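Local coordinates for protein 6-O-methylguanine DNA methyltransferase (Enterococcus faecalis, PDB 2B6C) that is of unknown function but probably takes part in the repair of alkylated DNA, at residues Thr6-Gln10 / Glu70-Val74; Leu44-Ser48 / Asp77-Gln81. All blocks are in the same frame, centred on the assembly; numbering follows the deposited sequence. Where two conformers were deposited one is given.

Overall arrangement
Both contacts bring an earlier part of the chain against helix 69-81. Contact 1 sets the N-terminal segment 6-10 on residues 70-74, and contact 2 sets the C-terminal part of helix 34-48 on residues 77-81. Their centres are about 12 Å apart and lie on the same side of the chain's centre. They share one apolar patch. Leu44 CD2 is 3.9 Å from Val74 CG1 and 4.2 Å from Leu7 CD1. Arg37 also bridges the two, packing on Phe9 and forming a salt bridge with Asp77. The centre of contact 1 is about 19 Å from the centre of the chain, that of contact 2 about 17 Å. Both belong to the N-terminal part of an all-helical fold.

Contact 1 of 2, residues Thr6-Gln10 / Glu70-Val74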
ATOM      1  N   THR B   6      -2.439  13.482  19.656  1.00 41.73           N
ATOM      2  CA  THR B   6      -1.293  14.220  19.029  1.00 41.82           C
ATOM      3  C   THR B   6       0.041  13.733  19.582  1.00 41.06           C
ATOM      4  O   THR B   6       0.362  13.934  20.767  1.00 41.64           O
ATOM      5  CB  THR B   6      -1.430  15.742  19.197  1.00 41.63           C
ATOM      6  OG1 THR B   6      -2.625  16.156  18.527  1.00 42.98           O
ATOM      7  CG2 THR B   6      -0.209  16.498  18.604  1.00 41.64           C
ATOM      8  N   LEU B   7       0.791  13.067  18.705  1.00 39.60           N
ATOM      9  CA  LEU B   7       2.123  12.564  19.002  1.00 37.41           C
ATOM     10  C   LEU B   7       2.960  13.673  19.637  1.00 36.50           C
ATOM     11  O   LEU B   7       2.988  14.811  19.150  1.00 36.08           O
ATOM     12  CB  LEU B   7       2.774  12.108  17.703  1.00 37.24           C
ATOM     13  CG  LEU B   7       3.574  10.821  17.572  1.00 36.37           C
ATOM     14  CD1 LEU B   7       4.525  11.053  16.459  1.00 34.52           C
ATOM     15  CD2 LEU B   7       4.314  10.411  18.827  1.00 34.64           C
ATOM     16  N   GLN B   8       3.610  13.334  20.747  1.00 35.41           N
ATOM     17  CA  GLN B   8       4.504  14.242  21.448  1.00 34.93           C
ATOM     18  C   GLN B   8       5.833  13.568  21.694  1.00 33.51           C
ATOM     19  O   GLN B   8       5.904  12.531  22.340  1.00 33.27           O
ATOM     20  CB  GLN B   8       3.927  14.658  22.782  1.00 35.47           C
ATOM     21  CG  GLN B   8       2.725  15.540  22.661  1.00 39.71           C
ATOM     22  CD  GLN B   8       2.783  16.711  23.614  1.00 46.86           C
ATOM     23  OE1 GLN B   8       2.028  17.673  23.465  1.00 50.74           O
ATOM     24  NE2 GLN B   8       3.697  16.652  24.593  1.00 47.88           N
ATOM     25  N   PHE B   9       6.891  14.156  21.167  1.00 31.52           N
ATOM     26  CA  PHE B   9       8.200  13.605  21.402  1.00 30.44           C
ATOM     27  C   PHE B   9       8.772  14.130  22.721  1.00 30.77           C
ATOM     28  O   PHE B   9       8.521  15.266  23.128  1.00 30.00           O
ATOM     29  CB  PHE B   9       9.144  13.898  20.250  1.00 28.89           C
ATOM     30  CG  PHE B   9       8.720  13.284  18.940  1.00 26.69           C
ATOM     31  CD1 PHE B   9       8.516  14.088  17.825  1.00 24.85           C
ATOM     32  CD2 PHE B   9       8.521  11.909  18.824  1.00 25.00           C
ATOM     33  CE1 PHE B   9       8.124  13.525  16.606  1.00 25.23           C
ATOM     34  CE2 PHE B   9       8.132  11.337  17.607  1.00 23.67           C
ATOM     35  CZ  PHE B   9       7.934  12.147  16.509  1.00 25.20           C
ATOM     36  N   GLN B  10       9.522  13.259  23.387  1.00 31.09           N
ATOM     37  CA  GLN B  10      10.267  13.619  24.576  1.00 31.35           C
ATOM     38  C   GLN B  10      11.589  14.259  24.157  1.00 30.81           C
ATOM     39  O   GLN B  10      12.299  13.735  23.298  1.00 30.90           O
ATOM     40  CB  GLN B  10      10.512  12.369  25.426  1.00 31.64           C
ATOM     41  CG  GLN B  10      10.507  12.654  26.909  1.00 35.41           C
ATOM     42  CD  GLN B  10       9.205  13.324  27.375  1.00 38.62           C
ATOM     43  OE1 GLN B  10       9.239  14.270  28.169  1.00 39.98           O
ATOM     44  NE2 GLN B  10       8.060  12.842  26.873  1.00 37.28           N
ATOM     45  N   GLU B  70      11.403  17.277  13.792  1.00 14.31           N
ATOM     46  CA  GLU B  70      10.874  15.903  13.626  1.00 14.67           C
ATOM     47  C   GLU B  70       9.346  15.872  13.326  1.00 13.97           C
ATOM     48  O   GLU B  70       8.852  14.939  12.706  1.00 14.43           O
ATOM     49  CB  GLU B  70      11.249  15.047  14.835  1.00 14.04           C
ATOM     50  CG  GLU B  70      12.763  14.921  15.047  1.00 13.97           C
ATOM     51  CD  GLU B  70      13.301  15.884  16.090  1.00 12.12           C
ATOM     52  OE1 GLU B  70      12.803  17.024  16.213  1.00 13.18           O
ATOM     53  OE2 GLU B  70      14.242  15.506  16.806  1.00 14.30           O
ATOM     54  N   TYR B  71       8.621  16.906  13.741  1.00 13.85           N
ATOM     55  CA  TYR B  71       7.210  17.039  13.397  1.00 14.61           C
ATOM     56  C   TYR B  71       6.966  17.333  11.927  1.00 14.83           C
ATOM     57  O   TYR B  71       5.927  16.929  11.398  1.00 13.76           O
ATOM     58  CB  TYR B  71       6.540  18.082  14.267  1.00 14.67           C
ATOM     59  CG  TYR B  71       6.498  17.650  15.727  1.00 17.35           C
ATOM     60  CD1 TYR B  71       5.754  16.513  16.133  1.00 16.80           C
ATOM     61  CD2 TYR B  71       7.187  18.367  16.698  1.00 16.27           C
ATOM     62  CE1 TYR B  71       5.699  16.129  17.468  1.00 13.67           C
ATOM     63  CE2 TYR B  71       7.162  17.970  18.035  1.00 14.16           C
ATOM     64  CZ  TYR B  71       6.415  16.856  18.411  1.00 16.87           C
ATOM     65  OH  TYR B  71       6.406  16.496  19.743  1.00 18.02           O
ATOM     66  N   GLN B  72       7.910  18.015  11.260  1.00 14.38           N
ATOM     67  CA  GLN B  72       7.804  18.161   9.778  1.00 14.71           C
ATOM     68  C   GLN B  72       8.019  16.811   9.128  1.00 14.59           C
ATOM     69  O   GLN B  72       7.359  16.494   8.132  1.00 14.77           O
ATOM     70  CB  GLN B  72       8.776  19.189   9.172  1.00 14.64           C
ATOM     71  CG  GLN B  72       8.421  20.635   9.406  1.00 13.01           C
ATOM     72  CD  GLN B  72       8.916  21.155  10.725  1.00 11.64           C
ATOM     73  OE1 GLN B  72       8.146  21.259  11.693  1.00 14.23           O
ATOM     74  NE2 GLN B  72      10.187  21.514  10.781  1.00  8.99           N
ATOM     75  N   TYR B  73       8.902  15.996   9.717  1.00 14.35           N
ATOM     76  CA  TYR B  73       9.176  14.656   9.182  1.00 14.31           C
ATOM     77  C   TYR B  73       7.952  13.778   9.363  1.00 14.76           C
ATOM     78  O   TYR B  73       7.639  12.976   8.477  1.00 15.40           O
ATOM     79  CB  TYR B  73      10.364  13.970   9.866  1.00 13.90           C
ATOM     80  CG  TYR B  73      11.700  14.694   9.801  1.00 13.66           C
ATOM     81  CD1 TYR B  73      11.996  15.597   8.764  1.00 10.25           C
ATOM     82  CD2 TYR B  73      12.709  14.416  10.763  1.00 14.32           C
ATOM     83  CE1 TYR B  73      13.217  16.238   8.707  1.00 10.52           C
ATOM     84  CE2 TYR B  73      13.943  15.060  10.721  1.00 13.30           C
ATOM     85  CZ  TYR B  73      14.202  15.960   9.676  1.00 12.69           C
ATOM     86  OH  TYR B  73      15.432  16.574   9.607  1.00 12.44           O
ATOM     87  N   VAL B  74       7.283  13.925  10.525  1.00 14.06           N
ATOM     88  CA  VAL B  74       5.995  13.300  10.778  1.00 13.25           C
ATOM     89  C   VAL B  74       4.942  13.730   9.767  1.00 12.93           C
ATOM     90  O   VAL B  74       4.293  12.875   9.164  1.00 13.58           O
ATOM     91  CB  VAL B  74       5.474  13.481  12.245  1.00 12.58           C
ATOM     92  CG1 VAL B  74       4.023  12.948  12.365  1.00 11.85           C
ATOM     93  CG2 VAL B  74       6.401  12.783  13.209  1.00 12.51           C
TER
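Phe9 and Tyr71 form the centre of this contact, joined by a hydrogen bond and by their rings. The backbone N of Phe9 donates to Tyr71 OH at 2.8 Å, and the bond is nearly straight (172°). The two side chains run past each other in opposite directions. The ring planes lie 29° apart and the centroids 5.0 Å, so the rings are nearly parallel but slid apart and barely overlap. The CD1-CE1 side of the Phe9 ring meets Tyr71. Phe9 CD1 lies over one face of the tyrosine, 3.5 Å from Tyr71 CE1. Phe9 CG stands beside its own backbone N (chi1 -63°), which turns the ring back over the tyrosine its N-H binds. The far end of the Phe9 ring, CZ, reaches Val74, one turn along from Glu70. There Val74 CG2 lies in the ring plane at the edge, 3.7 Å from Phe9 CZ, and Glu70 CB approaches Phe9 CE1 obliquely. Val74 CG2 also meets Leu7 CD1 at 4.1 Å. The Tyr71 hydroxyl end is flanked by Gln8 CA, near the plane of the ring. Glu70 offers only its aliphatic part here. Its carboxylate accepts bonds from the backbone N atoms of Ala30, Gly31 and Ile32. Tyr71 also has a cation-pi partner in Lys66. An extended N-terminal segment thus packs against helix 69-81 through Phe9 and Tyr71, consistent with the stacked helical (HEAT-like) architecture of AlkD.

Contact 2 of 2, residues Leu44-Ser48 / Asp77-Gln81; sequences LLKES and DLALQ
Leu45 reaches across to three residues of helix 69-81: Asp77, Leu78 and Gln81. Its two methyls divide the work. Leu45 CD2 meets Leu78 CD2 at 3.6 Å and also touches the Asp77 CB methylene. Leu45 CD1 lies between Asp77 CB, at 4.0 Å, and Gln81 CG, at 4.1 Å. The Leu45 and Gln81 side chains cross at about a right angle. Gln81 is bent at chi2, and it is the CG methylene that packs on Leu45.

Leu78 CD2 is shared. It fits between Leu45 and Ser48, and its 3.5 Å approach to Ser48 CB is tighter than usual van der Waals contact. The Leu44 side chain is more distant, with CG 4.5 Å from Leu78 CD2. No hydrogen bond joins the two segments directly.

Polar groups hold the second shell. Ser48 OG sits between its own backbone N and carbonyl carbon (chi1 76°). From there it donates back to Leu45 O at 2.6 Å, tilted 27° from the carbonyl plane. The same OG is also bonded to Asn82 ND2, which ties Ser48 to the chain just after Gln81. Asp77 turns its carboxylate to Arg37 in a salt bridge. The Gln81 backbone O pairs with His49 NE2.

The axes of the two short segments come within 9.6 Å and cross at -47°. Tyr63 of helix 53-65 packs on both Leu44 and Leu78, and Ile60 of that helix also covers Leu78. On the far side of helix 69-81, Ala79 meets Trp110 and Phe113 of helix 104-120.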
ATOM      1  N   LEU B  44       0.350   6.212  14.832  1.00 16.16           N
ATOM      2  CA  LEU B  44      -0.301   7.372  14.255  1.00 16.14           C
ATOM      3  C   LEU B  44      -0.402   7.229  12.736  1.00 15.83           C
ATOM      4  O   LEU B  44      -1.432   7.578  12.143  1.00 15.35           O
ATOM      5  CB  LEU B  44       0.444   8.681  14.643  1.00 17.56           C
ATOM      6  CG  LEU B  44       0.000   9.947  13.909  1.00 17.03           C
ATOM      7  CD1 LEU B  44      -1.217  10.527  14.588  1.00 19.75           C
ATOM      8  CD2 LEU B  44       1.152  10.910  13.945  1.00 17.96           C
ATOM      9  N   LEU B  45       0.662   6.729  12.100  1.00 16.10           N
ATOM     10  CA  LEU B  45       0.649   6.572  10.655  1.00 16.24           C
ATOM     11  C   LEU B  45      -0.418   5.540  10.256  1.00 17.29           C
ATOM     12  O   LEU B  45      -1.103   5.718   9.258  1.00 16.75           O
ATOM     13  CB  LEU B  45       2.043   6.217  10.105  1.00 15.72           C
ATOM     14  CG  LEU B  45       3.092   7.335  10.307  1.00 17.58           C
ATOM     15  CD1 LEU B  45       4.468   6.873   9.828  1.00 19.28           C
ATOM     16  CD2 LEU B  45       2.725   8.628   9.602  1.00 19.57           C
ATOM     17  N   LYS B  46      -0.538   4.472  11.041  1.00 17.17           N
ATOM     18  CA  LYS B  46      -1.541   3.441  10.790  0.50 18.45           C
ATOM     19  C   LYS B  46      -2.966   4.007  10.842  1.00 18.43           C
ATOM     20  O   LYS B  46      -3.770   3.742   9.963  1.00 19.05           O
ATOM     21  CB  LYS B  46      -1.371   2.280  11.778  0.50 17.86           C
ATOM     22  CG  LYS B  46      -2.533   1.280  11.825  0.50 19.32           C
ATOM     23  CD  LYS B  46      -2.351   0.235  12.943  0.50 19.17           C
ATOM     24  CE  LYS B  46      -1.192  -0.703  12.677  0.50 20.01           C
ATOM     25  NZ  LYS B  46      -1.260  -1.949  13.509  0.50 21.06           N
ATOM     26  N   GLU B  47      -3.292   4.783  11.875  1.00 18.70           N
ATOM     27  CA  GLU B  47      -4.664   5.276  12.002  0.50 18.81           C
ATOM     28  C   GLU B  47      -4.980   6.396  11.007  1.00 18.53           C
ATOM     29  O   GLU B  47      -6.136   6.628  10.700  1.00 18.96           O
ATOM     30  CB  GLU B  47      -5.028   5.643  13.462  0.50 19.49           C
ATOM     31  CG  GLU B  47      -5.066   7.129  13.815  0.50 18.69           C
ATOM     32  CD  GLU B  47      -5.919   7.436  15.047  0.50 19.30           C
ATOM     33  OE1 GLU B  47      -6.221   6.490  15.811  0.50 21.24           O
ATOM     34  OE2 GLU B  47      -6.286   8.622  15.254  0.50 17.57           O
ATOM     35  N   SER B  48      -3.941   7.055  10.491  1.00 17.29           N
ATOM     36  CA  SER B  48      -4.112   8.161   9.555  1.00 16.13           C
ATOM     37  C   SER B  48      -4.849   7.738   8.271  1.00 15.34           C
ATOM     38  O   SER B  48      -5.586   8.525   7.708  1.00 14.89           O
ATOM     39  CB  SER B  48      -2.770   8.790   9.213  1.00 15.40           C
ATOM     40  OG  SER B  48      -2.058   7.962   8.293  1.00 13.38           O
ATOM     41  N   ASP B  77       5.667  12.090   6.402  1.00 14.64           N
ATOM     42  CA  ASP B  77       5.337  10.653   6.516  1.00 13.96           C
ATOM     43  C   ASP B  77       3.822  10.434   6.416  1.00 14.31           C
ATOM     44  O   ASP B  77       3.383   9.471   5.826  1.00 12.82           O
ATOM     45  CB  ASP B  77       5.864  10.029   7.831  1.00 14.15           C
ATOM     46  CG  ASP B  77       7.329   9.638   7.758  1.00 14.75           C
ATOM     47  OD1 ASP B  77       7.925   9.602   6.641  1.00 16.09           O
ATOM     48  OD2 ASP B  77       7.902   9.369   8.840  1.00 18.60           O
ATOM     49  N   LEU B  78       3.031  11.333   6.993  1.00 14.00           N
ATOM     50  CA  LEU B  78       1.573  11.232   6.862  1.00 14.78           C
ATOM     51  C   LEU B  78       1.116  11.302   5.400  1.00 15.79           C
ATOM     52  O   LEU B  78       0.227  10.545   4.966  1.00 15.61           O
ATOM     53  CB  LEU B  78       0.843  12.311   7.680  1.00 14.32           C
ATOM     54  CG  LEU B  78       0.864  12.078   9.190  1.00 15.02           C
ATOM     55  CD1 LEU B  78       0.440  13.352   9.924  1.00 11.77           C
ATOM     56  CD2 LEU B  78      -0.083  10.939   9.567  1.00 13.42           C
ATOM     57  N   ALA B  79       1.740  12.203   4.660  1.00 15.97           N
ATOM     58  CA  ALA B  79       1.474  12.377   3.257  1.00 16.59           C
ATOM     59  C   ALA B  79       1.984  11.173   2.474  1.00 16.27           C
ATOM     60  O   ALA B  79       1.267  10.598   1.654  1.00 15.94           O
ATOM     61  CB  ALA B  79       2.117  13.698   2.753  1.00 15.84           C
ATOM     62  N   LEU B  80       3.220  10.774   2.737  1.00 17.64           N
ATOM     63  CA  LEU B  80       3.803   9.612   2.070  1.00 18.12           C
ATOM     64  C   LEU B  80       2.990   8.318   2.268  1.00 18.29           C
ATOM     65  O   LEU B  80       2.777   7.557   1.332  1.00 17.30           O
ATOM     66  CB  LEU B  80       5.211   9.379   2.594  1.00 19.16           C
ATOM     67  CG  LEU B  80       6.342   9.953   1.777  1.00 24.09           C
ATOM     68  CD1 LEU B  80       7.532  10.092   2.733  1.00 27.25           C
ATOM     69  CD2 LEU B  80       6.620   8.939   0.636  1.00 28.27           C
ATOM     70  N   GLN B  81       2.574   8.065   3.506  1.00 18.50           N
ATOM     71  CA  GLN B  81       1.765   6.879   3.837  1.00 19.61           C
ATOM     72  C   GLN B  81       0.385   6.849   3.181  1.00 18.44           C
ATOM     73  O   GLN B  81      -0.178   5.783   2.981  1.00 19.42           O
ATOM     74  CB  GLN B  81       1.596   6.754   5.364  1.00 19.84           C
ATOM     75  CG  GLN B  81       2.869   6.355   6.120  1.00 25.29           C
ATOM     76  CD  GLN B  81       3.756   5.330   5.401  1.00 31.54           C
ATOM     77  OE1 GLN B  81       4.744   5.690   4.736  1.00 35.80           O
ATOM     78  NE2 GLN B  81       3.424   4.057   5.546  1.00 31.49           N
TER